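Local coordinates for biofilm-associated surface protein (PDB 7C7U) that probably acts as a cell-wall-anchored surface adhesin that promotes biofilm formation, with bound calcium ions likely modulating its switch to amyloid-like assembly, at residues Thr429-Ile441 and Ser449-Gln461. Numbering follows the deposited sequence.
With CA (calcium ion), chain G.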
loop_
_atom_site.group_PDB
_atom_site.type_symbol
_atom_site.label_atom_id
_atom_site.label_comp_id
_atom_site.label_asym_id
_atom_site.label_seq_id
_atom_site.Cartn_x
_atom_site.Cartn_y
_atom_site.Cartn_z
ATOM N N THR A 429 -3.890 17.635 -9.628
ATOM C CA THR A 429 -2.610 18.197 -9.244
ATOM C C THR A 429 -1.818 17.139 -8.504
ATOM O O THR A 429 -2.380 16.201 -7.926
ATOM C CB THR A 429 -2.762 19.430 -8.331
ATOM O OG1 THR A 429 -3.736 19.154 -7.302
ATOM C CG2 THR A 429 -3.199 20.640 -9.136
ATOM N N SER A 430 -0.517 17.330 -8.488
ATOM C CA SER A 430 0.337 16.397 -7.789
ATOM C C SER A 430 0.091 16.446 -6.282
ATOM O O SER A 430 0.104 17.534 -5.675
ATOM C CB SER A 430 1.788 16.670 -8.085
ATOM O OG SER A 430 2.582 16.062 -7.094
ATOM N N PRO A 431 -0.142 15.291 -5.652
ATOM C CA PRO A 431 -0.234 15.207 -4.192
ATOM C C PRO A 431 1.122 15.243 -3.506
ATOM O O PRO A 431 1.196 15.099 -2.275
ATOM C CB PRO A 431 -0.908 13.839 -3.994
ATOM C CG PRO A 431 -0.291 12.993 -5.119
ATOM C CD PRO A 431 -0.079 13.959 -6.289
ATOM N N LEU A 432 2.194 15.353 -4.287
ATOM C CA LEU A 432 3.550 15.428 -3.775
ATOM C C LEU A 432 4.117 16.836 -3.856
ATOM O O LEU A 432 5.282 17.042 -3.501
ATOM C CB LEU A 432 4.450 14.456 -4.552
ATOM C CG LEU A 432 3.876 13.043 -4.646
ATOM C CD1 LEU A 432 4.818 12.075 -5.380
ATOM C CD2 LEU A 432 3.566 12.542 -3.244
ATOM N N VAL A 433 3.327 17.800 -4.325
ATOM C CA VAL A 433 3.803 19.155 -4.596
ATOM C C VAL A 433 2.837 20.133 -3.927
ATOM O O VAL A 433 1.696 20.284 -4.373
ATOM C CB VAL A 433 3.909 19.442 -6.101
ATOM C CG1 VAL A 433 4.310 20.927 -6.355
ATOM C CG2 VAL A 433 4.888 18.482 -6.770
ATOM N N GLY A 434 3.300 20.812 -2.882
ATOM C CA GLY A 434 2.498 21.815 -2.200
ATOM C C GLY A 434 2.330 23.128 -2.952
ATOM O O GLY A 434 2.487 23.191 -4.174
ATOM N N LYS A 435 1.991 24.186 -2.226
ATOM C CA LYS A 435 1.661 25.474 -2.829
ATOM C C LYS A 435 2.928 26.297 -3.047
ATOM O O LYS A 435 3.692 26.520 -2.098
ATOM C CB LYS A 435 0.689 26.238 -1.947
ATOM C CG LYS A 435 0.074 27.477 -2.580
ATOM C CD LYS A 435 -0.804 28.188 -1.585
ATOM C CE LYS A 435 -1.595 29.308 -2.238
ATOM N NZ LYS A 435 -2.250 30.163 -1.197
ATOM N N PRO A 436 3.181 26.767 -4.260
ATOM C CA PRO A 436 4.379 27.577 -4.487
ATOM C C PRO A 436 4.280 28.897 -3.737
ATOM O O PRO A 436 3.187 29.406 -3.480
ATOM C CB PRO A 436 4.381 27.793 -6.006
ATOM C CG PRO A 436 2.956 27.683 -6.424
ATOM C CD PRO A 436 2.305 26.705 -5.445
ATOM N N GLN A 437 5.444 29.446 -3.374
ATOM C CA GLN A 437 5.545 30.742 -2.707
ATOM C C GLN A 437 6.609 31.582 -3.408
ATOM O O GLN A 437 7.686 31.087 -3.734
ATOM C CB GLN A 437 5.904 30.599 -1.210
ATOM C CG GLN A 437 4.998 29.637 -0.395
ATOM C CD GLN A 437 3.622 30.214 -0.172
ATOM O OE1 GLN A 437 3.435 31.425 -0.268
ATOM N NE2 GLN A 437 2.646 29.357 0.146
ATOM N N ALA A 438 6.311 32.855 -3.644
ATOM C CA ALA A 438 7.262 33.733 -4.313
ATOM C C ALA A 438 7.124 35.122 -3.713
ATOM O O ALA A 438 6.006 35.622 -3.579
ATOM C CB ALA A 438 7.010 33.763 -5.827
ATOM N N ALA A 439 8.248 35.721 -3.329
ATOM C CA ALA A 439 8.249 37.093 -2.839
ATOM C C ALA A 439 7.869 38.057 -3.954
ATOM O O ALA A 439 8.186 37.833 -5.126
ATOM C CB ALA A 439 9.628 37.470 -2.298
ATOM N N ASP A 440 7.164 39.133 -3.579
ATOM C CA ASP A 440 6.904 40.221 -4.514
ATOM C C ASP A 440 8.227 40.800 -5.024
ATOM O O ASP A 440 9.243 40.800 -4.318
ATOM C CB ASP A 440 6.069 41.331 -3.853
ATOM C CG ASP A 440 4.674 40.869 -3.436
ATOM O OD1 ASP A 440 4.189 39.823 -3.928
ATOM O OD2 ASP A 440 4.036 41.597 -2.641
ATOM N N ILE A 441 8.220 41.285 -6.270
ATOM C CA ILE A 441 9.390 41.936 -6.871
ATOM C C ILE A 441 8.968 43.281 -7.471
ATOM O O ILE A 441 7.796 43.645 -7.449
ATOM C CB ILE A 441 10.073 41.044 -7.929
ATOM C CG1 ILE A 441 9.112 40.737 -9.074
ATOM C CG2 ILE A 441 10.623 39.753 -7.304
ATOM C CD1 ILE A 441 9.834 40.204 -10.287
ATOM N N SER A 449 12.118 34.779 -7.360
ATOM C CA SER A 449 12.682 33.774 -6.468
ATOM C C SER A 449 11.628 33.276 -5.489
ATOM O O SER A 449 10.811 34.059 -4.989
ATOM C CB SER A 449 13.874 34.340 -5.691
ATOM O OG SER A 449 14.852 34.841 -6.579
ATOM N N GLY A 450 11.673 31.980 -5.202
ATOM C CA GLY A 450 10.769 31.399 -4.227
ATOM C C GLY A 450 11.054 29.921 -4.040
ATOM O O GLY A 450 12.144 29.438 -4.354
ATOM N N SER A 451 10.055 29.205 -3.537
ATOM C CA SER A 451 10.209 27.785 -3.237
ATOM C C SER A 451 8.835 27.126 -3.228
ATOM O O SER A 451 7.799 27.796 -3.225
ATOM C CB SER A 451 10.895 27.571 -1.889
ATOM O OG SER A 451 10.075 28.077 -0.849
ATOM N N VAL A 452 8.838 25.798 -3.209
ATOM C CA VAL A 452 7.584 25.056 -3.173
ATOM C C VAL A 452 7.862 23.726 -2.480
ATOM O O VAL A 452 8.926 23.129 -2.706
ATOM C CB VAL A 452 7.001 24.897 -4.589
ATOM C CG1 VAL A 452 8.014 24.249 -5.524
ATOM C CG2 VAL A 452 5.676 24.124 -4.564
ATOM N N PRO A 453 6.969 23.244 -1.609
ATOM C CA PRO A 453 7.213 21.951 -0.955
ATOM C C PRO A 453 7.171 20.832 -1.978
ATOM O O PRO A 453 6.209 20.714 -2.741
ATOM C CB PRO A 453 6.068 21.836 0.063
ATOM C CG PRO A 453 5.562 23.239 0.248
ATOM C CD PRO A 453 5.745 23.889 -1.103
ATOM N N LEU A 454 8.241 20.034 -2.004
ATOM C CA LEU A 454 8.343 18.851 -2.850
ATOM C C LEU A 454 8.568 17.638 -1.957
ATOM O O LEU A 454 9.475 17.636 -1.119
ATOM C CB LEU A 454 9.489 18.967 -3.861
ATOM C CG LEU A 454 9.410 20.152 -4.833
ATOM C CD1 LEU A 454 10.702 20.264 -5.644
ATOM C CD2 LEU A 454 8.178 20.059 -5.745
ATOM N N LYS A 455 7.753 16.612 -2.146
ATOM C CA LYS A 455 7.806 15.405 -1.331
ATOM C C LYS A 455 8.562 14.299 -2.066
ATOM O O LYS A 455 8.786 14.368 -3.274
ATOM C CB LYS A 455 6.388 14.979 -0.958
ATOM C CG LYS A 455 5.617 16.103 -0.280
ATOM C CD LYS A 455 6.434 16.682 0.880
ATOM C CE LYS A 455 5.918 18.036 1.319
ATOM N NZ LYS A 455 6.520 18.495 2.610
ATOM N N GLU A 456 8.938 13.254 -1.314
ATOM C CA GLU A 456 10.052 12.393 -1.725
ATOM C C GLU A 456 9.851 11.794 -3.117
ATOM O O GLU A 456 10.829 11.565 -3.839
ATOM C CB GLU A 456 10.281 11.289 -0.687
ATOM C CG GLU A 456 11.629 10.552 -0.826
ATOM C CD GLU A 456 11.554 9.201 -1.538
ATOM O OE1 GLU A 456 10.754 9.050 -2.488
ATOM O OE2 GLU A 456 12.314 8.283 -1.143
ATOM N N GLY A 457 8.615 11.546 -3.526
ATOM C CA GLY A 457 8.464 10.969 -4.848
ATOM C C GLY A 457 8.253 11.943 -5.989
ATOM O O GLY A 457 8.063 11.515 -7.136
ATOM N N ALA A 458 8.284 13.246 -5.717
ATOM C CA ALA A 458 7.918 14.230 -6.726
ATOM C C ALA A 458 8.787 14.105 -7.974
ATOM O O ALA A 458 9.982 13.809 -7.899
ATOM C CB ALA A 458 8.021 15.643 -6.146
ATOM N N ALA A 459 8.159 14.326 -9.127
ATOM C CA ALA A 459 8.848 14.423 -10.403
ATOM C C ALA A 459 9.627 15.739 -10.488
ATOM O O ALA A 459 9.568 16.593 -9.601
ATOM C CB ALA A 459 7.838 14.323 -11.545
ATOM N N THR A 460 10.384 15.906 -11.573
ATOM C CA THR A 460 11.063 17.176 -11.809
ATOM C C THR A 460 10.042 18.208 -12.272
ATOM O O THR A 460 9.324 17.988 -13.254
ATOM C CB THR A 460 12.184 17.017 -12.835
ATOM O OG1 THR A 460 13.307 16.389 -12.209
ATOM C CG2 THR A 460 12.623 18.389 -13.364
ATOM N N GLN A 461 9.964 19.321 -11.553
ATOM C CA GLN A 461 8.971 20.353 -11.818
ATOM C C GLN A 461 9.570 21.480 -12.646
ATOM O O GLN A 461 10.780 21.725 -12.614
ATOM C CB GLN A 461 8.413 20.933 -10.519
ATOM C CG GLN A 461 8.073 19.899 -9.465
ATOM C CD GLN A 461 6.803 19.142 -9.792
ATOM O OE1 GLN A 461 5.795 19.731 -10.197
ATOM N NE2 GLN A 461 6.843 17.827 -9.619
HETATM CA CA CA G . -0.387 19.274 -4.054
HETATM O O HOH W 1 4.811 15.183 -9.188
HETATM O O HOH W 2 10.534 36.803 -5.881
#
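V433 points its two methyls into a hollow lined by V452, L454, A458 and Q461. CG2, held anti to the carbonyl carbon, reaches the amide end of Q461, with NE2 of Q461 3.5 Å from CG2 of V433, and also meets CB of A458. CG1, anti to the backbone N (chi1 176°), meets CG2 of V452 at 3.9 Å, and CD2 of L454 touches both methyls. That V452 methyl is itself a bump, set against the P436 ring and G434 O (3.3 Å from V452 CG2), a buried oxygen with no partner in the model that a methyl cannot satisfy. L432 is the second bump: it lays CD1 over the 455-458 type I turn, 3.5 Å from G457 C, while its CB sits on A458 CB. A bond from Q461 NE2 to A459 O helps hold the amide end, coming from above the carbonyl plane and away from the lone pairs.

Backbone bonds stitch the two segments together: K455 N to L432 O (2.9 Å) and G434 N to P453 O near the calcium, then the reciprocal pair Q437 with S451 in the antiparallel hairpin. G450 CA makes a CA-H...O contact of 3.1 Å with Q437 O.

S430 O and V433 O bind calcium alongside D414, D416, E423 and E509. The contact therefore couples ion to hairpin: V433 O faces the metal while its methyls fill the largely apolar hollow.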